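Local coordinates for uncharacterized protein Atu1656/AGR_C_3050 (Agrobacterium tumefaciens, PDB 2OJH) that is of unknown function but belongs to the TolB family and folds as a six-bladed beta-propeller, at residues Asn28-Lys33 with Ser227-Val232; Gly218-His223 with Phe241-Asp246; Arg250-Asp255 with Val261-Asp266; Pro277-Ser280 with Glu285-Tyr288. All coordinates share one frame; numbering follows the deposited sequence.

Interaction 1: Asn28-Lys33 with Ser227-Val232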
loop_
_atom_site.group_PDB
_atom_site.type_symbol
_atom_site.label_atom_id
_atom_site.label_comp_id
_atom_site.label_asym_id
_atom_site.label_seq_id
_atom_site.Cartn_x
_atom_site.Cartn_y
_atom_site.Cartn_z
ATOM N N ASN A 28 -7.012 -14.622 -6.804
ATOM C CA ASN A 28 -6.015 -15.657 -6.621
ATOM C C ASN A 28 -5.209 -15.717 -7.909
ATOM O O ASN A 28 -5.748 -16.014 -8.968
ATOM C CB ASN A 28 -6.686 -16.998 -6.286
ATOM C CG ASN A 28 -5.673 -18.128 -6.064
ATOM O OD1 ASN A 28 -4.788 -18.343 -6.886
ATOM N ND2 ASN A 28 -5.815 -18.860 -4.949
ATOM N N ILE A 29 -3.914 -15.411 -7.828
ATOM C CA ILE A 29 -3.089 -15.401 -9.024
ATOM C C ILE A 29 -2.688 -16.788 -9.539
ATOM O O ILE A 29 -2.234 -16.914 -10.675
ATOM C CB ILE A 29 -1.815 -14.517 -8.863
ATOM C CG1 ILE A 29 -0.844 -15.109 -7.822
ATOM C CG2 ILE A 29 -2.187 -13.046 -8.548
ATOM C CD1 ILE A 29 0.668 -14.647 -8.055
ATOM N N ARG A 30 -2.862 -17.821 -8.720
ATOM C CA ARG A 30 -2.549 -19.182 -9.149
ATOM C C ARG A 30 -3.687 -19.803 -9.977
ATOM O O ARG A 30 -3.459 -20.378 -11.032
ATOM C CB ARG A 30 -2.230 -20.060 -7.924
ATOM C CG ARG A 30 -1.160 -19.465 -6.996
ATOM C CD ARG A 30 0.106 -19.049 -7.758
ATOM N NE ARG A 30 1.094 -18.464 -6.854
ATOM C CZ ARG A 30 2.209 -17.858 -7.240
ATOM N NH1 ARG A 30 2.509 -17.741 -8.532
ATOM N NH2 ARG A 30 3.037 -17.367 -6.328
ATOM N N THR A 31 -4.910 -19.677 -9.478
ATOM C CA THR A 31 -6.099 -20.262 -10.106
ATOM C C THR A 31 -6.798 -19.242 -11.012
ATOM O O THR A 31 -7.663 -19.604 -11.811
ATOM C CB THR A 31 -7.098 -20.706 -9.051
ATOM O OG1 THR A 31 -7.534 -19.553 -8.340
ATOM C CG2 THR A 31 -6.470 -21.701 -8.059
ATOM N N ARG A 32 -6.420 -17.976 -10.864
ATOM C CA ARG A 32 -6.978 -16.842 -11.601
ATOM C C ARG A 32 -8.491 -16.686 -11.344
ATOM O O ARG A 32 -9.255 -16.310 -12.224
ATOM C CB ARG A 32 -6.610 -16.908 -13.098
ATOM C CG ARG A 32 -5.075 -16.885 -13.372
ATOM C CD ARG A 32 -4.493 -15.517 -13.076
ATOM N NE ARG A 32 -3.029 -15.459 -13.064
ATOM C CZ ARG A 32 -2.293 -14.939 -14.038
ATOM N NH1 ARG A 32 -2.870 -14.448 -15.128
ATOM N NH2 ARG A 32 -0.968 -14.923 -13.927
ATOM N N LYS A 33 -8.899 -16.969 -10.108
ATOM C CA LYS A 33 -10.282 -16.809 -9.666
ATOM C C LYS A 33 -10.381 -15.620 -8.710
ATOM O O LYS A 33 -9.492 -15.426 -7.868
ATOM C CB LYS A 33 -10.753 -18.029 -8.864
ATOM C CG LYS A 33 -10.599 -19.392 -9.514
ATOM C CD LYS A 33 -11.790 -19.783 -10.323
ATOM C CE LYS A 33 -11.483 -19.619 -11.800
ATOM N NZ LYS A 33 -11.897 -20.877 -12.460
ATOM N N SER A 227 5.770 -14.464 -1.689
ATOM C CA SER A 227 6.312 -15.695 -2.219
ATOM C C SER A 227 7.517 -15.440 -3.118
ATOM O O SER A 227 8.192 -16.383 -3.560
ATOM C CB SER A 227 5.219 -16.490 -2.920
ATOM O OG SER A 227 4.261 -16.925 -1.968
ATOM N N GLY A 228 7.771 -14.163 -3.391
ATOM C CA GLY A 228 8.997 -13.729 -4.049
ATOM C C GLY A 228 9.096 -13.927 -5.534
ATOM O O GLY A 228 10.200 -13.852 -6.088
ATOM N N ASP A 229 7.969 -14.149 -6.202
ATOM C CA ASP A 229 8.012 -14.361 -7.655
ATOM C C ASP A 229 7.319 -13.257 -8.474
ATOM O O ASP A 229 7.560 -13.134 -9.674
ATOM C CB ASP A 229 7.457 -15.755 -8.064
ATOM C CG ASP A 229 5.990 -15.982 -7.633
ATOM O OD1 ASP A 229 5.569 -15.439 -6.597
ATOM O OD2 ASP A 229 5.265 -16.718 -8.346
ATOM N N LYS A 230 6.453 -12.478 -7.826
ATOM C CA LYS A 230 5.541 -11.582 -8.550
ATOM C C LYS A 230 5.377 -10.252 -7.844
ATOM O O LYS A 230 5.500 -10.139 -6.612
ATOM C CB LYS A 230 4.141 -12.227 -8.698
ATOM C CG LYS A 230 4.032 -13.485 -9.585
ATOM C CD LYS A 230 4.308 -13.164 -11.041
ATOM C CE LYS A 230 4.095 -14.398 -11.929
ATOM N NZ LYS A 230 4.632 -14.227 -13.322
ATOM N N VAL A 231 5.073 -9.244 -8.653
ATOM C CA VAL A 231 4.688 -7.921 -8.176
ATOM C C VAL A 231 3.345 -7.564 -8.824
ATOM O O VAL A 231 3.213 -7.628 -10.067
ATOM C CB VAL A 231 5.757 -6.855 -8.622
ATOM C CG1 VAL A 231 5.291 -5.423 -8.310
ATOM C CG2 VAL A 231 7.136 -7.162 -7.966
ATOM N N VAL A 232 2.389 -7.136 -7.995
ATOM C CA VAL A 232 1.094 -6.622 -8.484
ATOM C C VAL A 232 1.135 -5.080 -8.404
ATOM O O VAL A 232 1.800 -4.507 -7.532
ATOM C CB VAL A 232 -0.111 -7.229 -7.652
ATOM C CG1 VAL A 232 -0.106 -6.716 -6.235
ATOM C CG2 VAL A 232 -1.462 -6.947 -8.306
HETATM O O HOH W 1 2.787 -18.584 -3.115
#
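Arg30 and Asp229 meet in an end-on salt bridge. Arg30 NH1 lies 2.9 Å from Asp229 OD2. Arg30 NH2 gives a second bond, 3.2 Å long, to Asp229 OD1, and also reaches OD2. OD2 therefore accepts from both nitrogens, each on its syn side. The carboxylate is twisted by 32° against the guanidinium, but its oxygens stay close to the guanidinium plane. Asp284 takes the remaining nitrogen, NE, so Arg30 is shared between two acids.

Apolar contact comes from Ile29. Its CD1 touches Lys230 CG at 3.9 Å. The same methyl sits 3.6 Å above the plane of the Arg30 guanidinium, over its centre. Beyond CG the Lys230 chain bends, and its NZ turns to Asp255.

Hydrogen bonds inside Asn28-Lys33 shape the turn. Asn28 OD1 accepts from Arg30 N at 2.7 Å, an Asx turn, and from Thr31 N at 2.9 Å. Arg32 NE bonds Ile29 O, while its NH1 pairs with Glu262.

The chemistry is that of a surface seam between two blades: an ion pair with a buried isoleucine against one face of its guanidinium. Solvent probably weakens the charge attraction, while the two-nitrogen grip fixes the direction of the arginine.

Interaction 2: Gly218-His223 with Phe241-Asp246. With ACY (acetic acid), chain B; ACY (acetic acid), chain C.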
loop_
_atom_site.group_PDB
_atom_site.type_symbol
_atom_site.label_atom_id
_atom_site.label_comp_id
_atom_site.label_asym_id
_atom_site.label_seq_id
_atom_site.Cartn_x
_atom_site.Cartn_y
_atom_site.Cartn_z
ATOM N N GLY A 218 1.128 5.057 -16.432
ATOM C CA GLY A 218 1.617 5.461 -15.106
ATOM C C GLY A 218 1.355 4.321 -14.124
ATOM O O GLY A 218 0.205 3.935 -13.895
ATOM N N ASP A 219 2.425 3.813 -13.515
ATOM C CA ASP A 219 2.394 2.531 -12.838
ATOM C C ASP A 219 2.516 2.916 -11.399
ATOM O O ASP A 219 3.386 3.725 -11.053
ATOM C CB ASP A 219 3.588 1.665 -13.312
ATOM C CG ASP A 219 3.460 1.205 -14.770
ATOM O OD1 ASP A 219 2.323 1.055 -15.244
ATOM O OD2 ASP A 219 4.492 0.947 -15.428
ATOM N N TRP A 220 1.644 2.358 -10.545
ATOM C CA TRP A 220 1.492 2.864 -9.200
ATOM C C TRP A 220 1.314 1.692 -8.232
ATOM O O TRP A 220 0.916 0.589 -8.628
ATOM C CB TRP A 220 0.232 3.750 -9.153
ATOM C CG TRP A 220 0.441 5.204 -9.606
ATOM C CD1 TRP A 220 0.362 5.714 -10.881
ATOM C CD2 TRP A 220 0.755 6.292 -8.750
ATOM N NE1 TRP A 220 0.614 7.090 -10.853
ATOM C CE2 TRP A 220 0.872 7.444 -9.538
ATOM C CE3 TRP A 220 0.980 6.393 -7.356
ATOM C CZ2 TRP A 220 1.194 8.692 -8.987
ATOM C CZ3 TRP A 220 1.302 7.627 -6.824
ATOM C CH2 TRP A 220 1.390 8.757 -7.629
ATOM N N PHE A 221 1.582 1.920 -6.961
ATOM C CA PHE A 221 1.276 0.925 -5.951
ATOM C C PHE A 221 1.932 -0.462 -6.138
ATOM O O PHE A 221 1.229 -1.481 -6.056
ATOM C CB PHE A 221 -0.256 0.736 -5.802
ATOM C CG PHE A 221 -1.061 1.996 -5.983
ATOM C CD1 PHE A 221 -0.893 3.099 -5.114
ATOM C CD2 PHE A 221 -2.001 2.077 -7.013
ATOM C CE1 PHE A 221 -1.622 4.294 -5.315
ATOM C CE2 PHE A 221 -2.753 3.261 -7.218
ATOM C CZ PHE A 221 -2.565 4.371 -6.370
ATOM N N PRO A 222 3.266 -0.532 -6.348
ATOM C CA PRO A 222 3.886 -1.881 -6.396
ATOM C C PRO A 222 3.867 -2.633 -5.060
ATOM O O PRO A 222 4.250 -2.074 -3.997
ATOM C CB PRO A 222 5.321 -1.584 -6.892
ATOM C CG PRO A 222 5.598 -0.160 -6.415
ATOM C CD PRO A 222 4.261 0.539 -6.596
ATOM N N HIS A 223 3.349 -3.874 -5.093
ATOM C CA HIS A 223 3.449 -4.777 -3.971
ATOM C C HIS A 223 4.069 -6.109 -4.392
ATOM O O HIS A 223 3.435 -6.895 -5.082
ATOM C CB HIS A 223 2.070 -4.950 -3.305
ATOM C CG HIS A 223 1.415 -3.648 -2.958
ATOM N ND1 HIS A 223 1.940 -2.786 -2.022
ATOM C CD2 HIS A 223 0.305 -3.042 -3.448
ATOM C CE1 HIS A 223 1.160 -1.725 -1.916
ATOM N NE2 HIS A 223 0.152 -1.860 -2.761
ATOM N N PHE A 241 -2.725 12.350 -14.459
ATOM C CA PHE A 241 -1.758 13.003 -13.591
ATOM C C PHE A 241 -1.969 12.534 -12.176
ATOM O O PHE A 241 -3.091 12.511 -11.684
ATOM C CB PHE A 241 -1.838 14.553 -13.660
ATOM C CG PHE A 241 -0.787 15.245 -12.826
ATOM C CD1 PHE A 241 0.502 15.428 -13.319
ATOM C CD2 PHE A 241 -1.065 15.653 -11.513
ATOM C CE1 PHE A 241 1.496 16.027 -12.528
ATOM C CE2 PHE A 241 -0.084 16.258 -10.721
ATOM C CZ PHE A 241 1.204 16.439 -11.239
ATOM N N ASP A 242 -0.883 12.162 -11.524
ATOM C CA ASP A 242 -0.944 11.688 -10.151
ATOM C C ASP A 242 -1.765 10.370 -10.070
ATOM O O ASP A 242 -1.746 9.575 -11.009
ATOM C CB ASP A 242 -1.547 12.774 -9.282
ATOM C CG ASP A 242 -0.816 12.953 -8.000
ATOM O OD1 ASP A 242 0.022 12.100 -7.647
ATOM O OD2 ASP A 242 -1.051 13.977 -7.336
ATOM N N HIS A 243 -2.476 10.149 -8.963
ATOM C CA HIS A 243 -3.226 8.886 -8.759
ATOM C C HIS A 243 -4.679 9.103 -8.268
ATOM O O HIS A 243 -5.003 8.869 -7.099
ATOM C CB HIS A 243 -2.474 7.984 -7.790
ATOM C CG HIS A 243 -2.134 8.629 -6.480
ATOM N ND1 HIS A 243 -2.604 8.158 -5.273
ATOM C CD2 HIS A 243 -1.342 9.685 -6.180
ATOM C CE1 HIS A 243 -2.120 8.893 -4.288
ATOM N NE2 HIS A 243 -1.345 9.821 -4.809
ATOM N N PRO A 244 -5.539 9.569 -9.153
ATOM C CA PRO A 244 -6.918 9.902 -8.821
ATOM C C PRO A 244 -7.828 8.686 -8.515
ATOM O O PRO A 244 -7.453 7.518 -8.760
ATOM C CB PRO A 244 -7.420 10.567 -10.113
ATOM C CG PRO A 244 -6.189 10.940 -10.855
ATOM C CD PRO A 244 -5.269 9.826 -10.574
ATOM N N ARG A 245 -9.021 8.996 -8.007
ATOM C CA ARG A 245 -10.103 8.037 -7.849
ATOM C C ARG A 245 -10.787 7.776 -9.164
ATOM O O ARG A 245 -10.643 8.554 -10.110
ATOM C CB ARG A 245 -11.174 8.633 -6.950
ATOM C CG ARG A 245 -10.737 8.877 -5.551
ATOM C CD ARG A 245 -11.950 8.927 -4.661
ATOM N NE ARG A 245 -11.517 8.980 -3.284
ATOM C CZ ARG A 245 -10.942 7.965 -2.644
ATOM N NH1 ARG A 245 -10.757 6.787 -3.244
ATOM N NH2 ARG A 245 -10.556 8.132 -1.389
ATOM N N ASP A 246 -11.575 6.703 -9.185
ATOM C CA ASP A 246 -12.681 6.531 -10.136
ATOM C C ASP A 246 -12.327 6.687 -11.598
ATOM O O ASP A 246 -12.991 7.441 -12.338
ATOM C CB ASP A 246 -13.880 7.429 -9.761
ATOM C CG ASP A 246 -14.417 7.152 -8.355
ATOM O OD1 ASP A 246 -14.245 6.041 -7.825
ATOM O OD2 ASP A 246 -15.035 8.053 -7.765
HETATM C C ACY B . 2.653 11.960 -12.009
HETATM O O ACY B . 2.712 12.170 -10.771
HETATM O OXT ACY B . 1.590 11.823 -12.652
HETATM C CH3 ACY B . 3.934 11.859 -12.786
HETATM C C ACY C . 1.208 10.785 -1.869
HETATM O O ACY C . 0.314 10.370 -1.092
HETATM O OXT ACY C . 1.143 10.751 -3.108
HETATM C CH3 ACY C . 2.459 11.355 -1.299
HETATM O O HOH W 2 0.025 8.868 -12.920
#
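His243 lies over one face of the Trp220 indole. Its CB stands 3.6 Å from the centroid of the six-membered ring, only 4° off the ring normal, a CH-pi contact. The imidazole continues from there as an offset stack, its centroid 4.3 Å from that of the six-membered ring and the planes 29° apart. The tightest approach is His243 CD2 to Trp220 CH2, at 3.2 Å. Phe221 adds its CZ, 3.9 Å from His243 CB, and His243 ND1 lies at the edge of the phenyl ring, near its plane. The three rings form an aromatic cluster.

Polar groups hold the rim. A water accepts from Trp220 NE1 at 2.8 Å and lies 2.7 Å from Asp242 O, bridging the strand and the loop. Two acetic acid molecules, probably from the crystallisation liquor, bind here. Asp242 N donates to OXT of the acetic acid of chain B at 2.7 Å, and His243 NE2 to OXT of the one of chain C. Gln271 takes the ND1 side of the imidazole and helps to set its rotation.

Trp220 and Phe221 belong to strand 217-224, an edge strand of its four-stranded blade. Strand 230-237 lies beside it, and its Tyr236 packs on Phe221 and His243. The loop Phe241-Asp246 leads on from that strand to strand 247-255.

Interaction 3: Arg250-Asp255 with Val261-Asp266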
loop_
_atom_site.group_PDB
_atom_site.type_symbol
_atom_site.label_atom_id
_atom_site.label_comp_id
_atom_site.label_asym_id
_atom_site.label_seq_id
_atom_site.Cartn_x
_atom_site.Cartn_y
_atom_site.Cartn_z
ATOM N N ARG A 250 -5.992 -0.681 -14.948
ATOM C CA ARG A 250 -5.624 -2.077 -15.168
ATOM C C ARG A 250 -4.876 -2.550 -13.933
ATOM O O ARG A 250 -3.993 -1.850 -13.463
ATOM C CB ARG A 250 -4.697 -2.205 -16.379
ATOM C CG ARG A 250 -5.297 -1.782 -17.717
ATOM C CD ARG A 250 -4.218 -1.677 -18.805
ATOM N NE ARG A 250 -4.766 -1.735 -20.164
ATOM C CZ ARG A 250 -5.236 -0.692 -20.850
ATOM N NH1 ARG A 250 -5.252 0.525 -20.313
ATOM N NH2 ARG A 250 -5.700 -0.868 -22.083
ATOM N N VAL A 251 -5.238 -3.715 -13.400
ATOM C CA VAL A 251 -4.471 -4.342 -12.333
ATOM C C VAL A 251 -3.499 -5.279 -13.064
ATOM O O VAL A 251 -3.920 -6.166 -13.821
ATOM C CB VAL A 251 -5.374 -5.067 -11.312
ATOM C CG1 VAL A 251 -4.553 -5.851 -10.276
ATOM C CG2 VAL A 251 -6.295 -4.052 -10.598
ATOM N N GLN A 252 -2.206 -5.033 -12.857
ATOM C CA GLN A 252 -1.159 -5.704 -13.575
ATOM C C GLN A 252 -0.371 -6.608 -12.667
ATOM O O GLN A 252 -0.332 -6.406 -11.452
ATOM C CB GLN A 252 -0.170 -4.686 -14.148
ATOM C CG GLN A 252 -0.773 -3.586 -14.963
ATOM C CD GLN A 252 -1.114 -4.046 -16.337
ATOM O OE1 GLN A 252 -2.235 -4.449 -16.584
ATOM N NE2 GLN A 252 -0.143 -4.029 -17.242
ATOM N N LEU A 253 0.300 -7.579 -13.284
ATOM C CA LEU A 253 1.201 -8.470 -12.574
ATOM C C LEU A 253 2.440 -8.663 -13.438
ATOM O O LEU A 253 2.346 -8.688 -14.686
ATOM C CB LEU A 253 0.527 -9.829 -12.316
ATOM C CG LEU A 253 1.135 -10.785 -11.276
ATOM C CD1 LEU A 253 0.867 -10.294 -9.901
ATOM C CD2 LEU A 253 0.581 -12.235 -11.405
HETATM N N MSE A 254 3.589 -8.783 -12.774
HETATM C CA MSE A 254 4.856 -9.086 -13.447
HETATM C C MSE A 254 5.817 -9.852 -12.533
HETATM O O MSE A 254 5.617 -9.911 -11.316
HETATM C CB MSE A 254 5.522 -7.782 -13.865
HETATM C CG MSE A 254 5.940 -6.954 -12.660
HETATM SE SE MSE A 254 6.578 -5.187 -13.181
HETATM C CE MSE A 254 6.639 -4.387 -11.408
ATOM N N ASP A 255 6.873 -10.404 -13.133
ATOM C CA ASP A 255 7.975 -11.048 -12.393
ATOM C C ASP A 255 8.741 -9.992 -11.573
ATOM O O ASP A 255 8.670 -8.791 -11.886
ATOM C CB ASP A 255 8.936 -11.750 -13.375
ATOM C CG ASP A 255 8.276 -12.903 -14.152
ATOM O OD1 ASP A 255 7.252 -13.445 -13.687
ATOM O OD2 ASP A 255 8.788 -13.284 -15.236
ATOM N N VAL A 261 5.008 -8.910 -17.974
ATOM C CA VAL A 261 3.943 -8.033 -17.491
ATOM C C VAL A 261 2.633 -8.512 -18.117
ATOM O O VAL A 261 2.565 -8.781 -19.323
ATOM C CB VAL A 261 4.190 -6.563 -17.860
ATOM C CG1 VAL A 261 3.097 -5.684 -17.274
ATOM C CG2 VAL A 261 5.546 -6.111 -17.336
ATOM N N GLU A 262 1.602 -8.652 -17.297
ATOM C CA GLU A 262 0.293 -9.023 -17.813
ATOM C C GLU A 262 -0.793 -8.221 -17.117
ATOM O O GLU A 262 -0.601 -7.761 -15.990
ATOM C CB GLU A 262 0.047 -10.527 -17.652
ATOM C CG GLU A 262 0.032 -11.022 -16.198
ATOM C CD GLU A 262 -0.003 -12.541 -16.116
ATOM O OE1 GLU A 262 -0.932 -13.143 -16.708
ATOM O OE2 GLU A 262 0.901 -13.135 -15.487
ATOM N N THR A 263 -1.926 -8.063 -17.793
ATOM C CA THR A 263 -3.123 -7.486 -17.170
ATOM C C THR A 263 -3.933 -8.606 -16.552
ATOM O O THR A 263 -4.372 -9.527 -17.241
ATOM C CB THR A 263 -3.974 -6.718 -18.204
ATOM O OG1 THR A 263 -3.165 -5.685 -18.771
ATOM C CG2 THR A 263 -5.184 -6.070 -17.552
ATOM N N LEU A 264 -4.098 -8.568 -15.238
ATOM C CA LEU A 264 -4.937 -9.542 -14.580
ATOM C C LEU A 264 -6.405 -9.221 -14.876
ATOM O O LEU A 264 -7.159 -10.099 -15.295
ATOM C CB LEU A 264 -4.661 -9.543 -13.063
ATOM C CG LEU A 264 -3.250 -10.004 -12.734
ATOM C CD1 LEU A 264 -3.071 -10.013 -11.170
ATOM C CD2 LEU A 264 -2.911 -11.376 -13.322
ATOM N N PHE A 265 -6.827 -7.968 -14.668
ATOM C CA PHE A 265 -8.190 -7.562 -15.033
ATOM C C PHE A 265 -8.262 -6.036 -15.163
ATOM O O PHE A 265 -7.409 -5.348 -14.633
ATOM C CB PHE A 265 -9.205 -8.074 -14.003
ATOM C CG PHE A 265 -8.766 -7.893 -12.573
ATOM C CD1 PHE A 265 -8.031 -8.890 -11.941
ATOM C CD2 PHE A 265 -9.094 -6.739 -11.861
ATOM C CE1 PHE A 265 -7.623 -8.737 -10.607
ATOM C CE2 PHE A 265 -8.703 -6.580 -10.527
ATOM C CZ PHE A 265 -7.953 -7.580 -9.915
ATOM N N ASP A 266 -9.252 -5.541 -15.923
ATOM C CA ASP A 266 -9.640 -4.127 -15.901
ATOM C C ASP A 266 -10.422 -3.846 -14.628
ATOM O O ASP A 266 -11.044 -4.747 -14.054
ATOM C CB ASP A 266 -10.533 -3.785 -17.064
ATOM C CG ASP A 266 -9.830 -3.923 -18.408
ATOM O OD1 ASP A 266 -8.586 -3.913 -18.446
ATOM O OD2 ASP A 266 -10.538 -4.042 -19.427
#
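A beta hairpin with a classic bulge joins the two strands here: Leu264 and Phe265 both face Val251. Val251 N donates to Phe265 O at 3.0 Å, while Val251 O accepts from Leu264 N at 2.8 Å. The extra residue shifts the antiparallel register by one. Beyond the bulge Leu253 and Glu262 form a regular hydrogen-bonded pair, with Leu253 N to Glu262 O at 2.9 Å and Glu262 N to Leu253 O at 2.7 Å.

On one face of the sheet Val251 lies alongside Phe265. Its CB is 4.0 Å from the ring centroid, over the face and offset toward the rim. Leu264 CD1 packs on Leu253 CB at 3.8 Å, and the aliphatic part of Glu262 runs beside Leu253. The Glu262 carboxylate pairs with Arg32.

Gln252 and Thr263 lie on the other face. Gln252 bends at chi2 (-79°), which brings its amide across to the neighbouring strand. Thr263 OG1 donates to Gln252 OE1 at 2.7 Å, in the carbonyl plane and on a lone pair. The other end of the amide, Gln252 NE2, rests 3.6 Å from Val261 CG1.

Strand 262-267 is an edge strand of the blade. Strand 247-255 continues the sheet by backbone bonds to strand 230-237. Val251, Leu264 and Phe265 pack against Phe286 of strand 285-291, in the next blade.

Interaction 4: Pro277-Ser280 with Glu285-Tyr288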
loop_
_atom_site.group_PDB
_atom_site.type_symbol
_atom_site.label_atom_id
_atom_site.label_comp_id
_atom_site.label_asym_id
_atom_site.label_seq_id
_atom_site.Cartn_x
_atom_site.Cartn_y
_atom_site.Cartn_z
ATOM N N PRO A 277 0.196 -2.517 1.298
ATOM C CA PRO A 277 0.565 -3.916 1.021
ATOM C C PRO A 277 -0.625 -4.858 1.142
ATOM O O PRO A 277 -1.253 -4.933 2.209
ATOM C CB PRO A 277 1.639 -4.222 2.051
ATOM C CG PRO A 277 2.246 -2.900 2.409
ATOM C CD PRO A 277 1.104 -1.886 2.282
ATOM N N ASN A 278 -0.982 -5.525 0.035
ATOM C CA ASN A 278 -2.276 -6.253 -0.006
ATOM C C ASN A 278 -2.278 -7.804 -0.178
ATOM O O ASN A 278 -3.323 -8.401 -0.466
ATOM C CB ASN A 278 -3.112 -5.635 -1.110
ATOM C CG ASN A 278 -2.433 -5.725 -2.444
ATOM O OD1 ASN A 278 -1.199 -5.787 -2.518
ATOM N ND2 ASN A 278 -3.223 -5.778 -3.507
ATOM N N TRP A 279 -1.125 -8.457 -0.022
ATOM C CA TRP A 279 -1.021 -9.884 -0.336
ATOM C C TRP A 279 -1.422 -10.682 0.871
ATOM O O TRP A 279 -1.087 -10.319 2.026
ATOM C CB TRP A 279 0.426 -10.263 -0.715
ATOM C CG TRP A 279 0.849 -9.826 -2.107
ATOM C CD1 TRP A 279 1.481 -8.672 -2.464
ATOM C CD2 TRP A 279 0.619 -10.553 -3.315
ATOM N NE1 TRP A 279 1.680 -8.643 -3.841
ATOM C CE2 TRP A 279 1.178 -9.806 -4.374
ATOM C CE3 TRP A 279 0.032 -11.793 -3.597
ATOM C CZ2 TRP A 279 1.114 -10.246 -5.703
ATOM C CZ3 TRP A 279 -0.012 -12.237 -4.914
ATOM C CH2 TRP A 279 0.512 -11.466 -5.941
ATOM N N SER A 280 -2.123 -11.782 0.614
ATOM C CA SER A 280 -2.245 -12.869 1.591
ATOM C C SER A 280 -0.843 -13.339 1.999
ATOM O O SER A 280 0.101 -13.288 1.191
ATOM C CB SER A 280 -2.974 -14.031 0.922
ATOM O OG SER A 280 -2.927 -15.165 1.746
ATOM N N GLU A 285 -2.727 -14.934 -3.317
ATOM C CA GLU A 285 -3.915 -14.093 -3.472
ATOM C C GLU A 285 -3.622 -12.700 -2.975
ATOM O O GLU A 285 -2.806 -12.524 -2.061
ATOM C CB GLU A 285 -5.100 -14.646 -2.663
ATOM C CG GLU A 285 -5.445 -16.063 -3.007
ATOM C CD GLU A 285 -6.633 -16.622 -2.237
ATOM O OE1 GLU A 285 -6.778 -16.350 -1.031
ATOM O OE2 GLU A 285 -7.387 -17.383 -2.861
ATOM N N PHE A 286 -4.270 -11.714 -3.582
ATOM C CA PHE A 286 -4.218 -10.366 -3.013
ATOM C C PHE A 286 -5.621 -9.758 -2.868
ATOM O O PHE A 286 -6.543 -10.113 -3.632
ATOM C CB PHE A 286 -3.274 -9.480 -3.849
ATOM C CG PHE A 286 -3.728 -9.287 -5.260
ATOM C CD1 PHE A 286 -4.665 -8.311 -5.539
ATOM C CD2 PHE A 286 -3.196 -10.055 -6.308
ATOM C CE1 PHE A 286 -5.122 -8.103 -6.818
ATOM C CE2 PHE A 286 -3.636 -9.855 -7.624
ATOM C CZ PHE A 286 -4.592 -8.885 -7.887
ATOM N N ALA A 287 -5.781 -8.843 -1.896
ATOM C CA ALA A 287 -7.016 -8.103 -1.691
ATOM C C ALA A 287 -6.937 -6.750 -2.424
ATOM O O ALA A 287 -5.845 -6.197 -2.601
ATOM C CB ALA A 287 -7.275 -7.893 -0.155
ATOM N N TYR A 288 -8.093 -6.260 -2.872
ATOM C CA TYR A 288 -8.205 -4.991 -3.605
ATOM C C TYR A 288 -9.654 -4.475 -3.511
ATOM O O TYR A 288 -10.563 -5.222 -3.107
ATOM C CB TYR A 288 -7.748 -5.159 -5.070
ATOM C CG TYR A 288 -8.652 -6.066 -5.872
ATOM C CD1 TYR A 288 -8.537 -7.460 -5.782
ATOM C CD2 TYR A 288 -9.652 -5.528 -6.709
ATOM C CE1 TYR A 288 -9.408 -8.304 -6.497
ATOM C CE2 TYR A 288 -10.520 -6.355 -7.417
ATOM C CZ TYR A 288 -10.373 -7.738 -7.320
ATOM O OH TYR A 288 -11.230 -8.553 -7.986
HETATM O O HOH W 3 -5.145 -16.916 1.005
#
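Asn278 meets both backbone polar atoms of Ala287, one through its own carbonyl and one through its side-chain amide. Ala287 N donates to Asn278 O at 2.9 Å, and Asn278 ND2 donates to Ala287 O at 2.8 Å. Asn278 CG lies between its backbone N and carbonyl carbon (chi1 59°), which carries the amide alongside Phe286 toward that oxygen. Glu285 O accepts from Ser280 N at 2.9 Å. A water takes a bond from Ser280 OG and gives one of 2.7 Å to Glu285 OE1. Asn28 supplies the partner for Glu285 OE2.

Trp279 NE1 donates to His223 O in the adjacent blade. Its six-membered ring receives the edge of Phe286 on one face, T-shaped, with centroids 5.5 Å apart and planes at 72°. Val232 and Ile29 pack on both aromatic side chains.

Trp279 and Phe286 form a single backbone bridge, placing Pro277-Ser280 beside strand 285-291. Strand 22-28 lies beside 285-291 and strand 33-40 beyond it. N- and C-terminal strands thus share one blade, the "Velcro" closure of beta-propellers.

Overall arrangement
The four contacts lie in two adjoining blades of the propeller. Interactions 2 and 3 lie within the blade running from strand 217-224 to strand 262-267, their centres about 14 Å apart. Interaction 4 belongs to the closing blade, where C-terminal strand 285-291 pairs with N-terminal strand 22-28. Interaction 1 spans the two blades, its centre about 10 Å from those of interactions 3 and 4. Along the chain interactions 1 and 2 alternate their segments; 3 and then 4 follow. The blades meet through Val232, Trp279 and Phe286 and through the bond from Trp279 to His223 O. The C-terminal and N-terminal parts of the closing blade thus both engage its neighbour, consistent with ring closure.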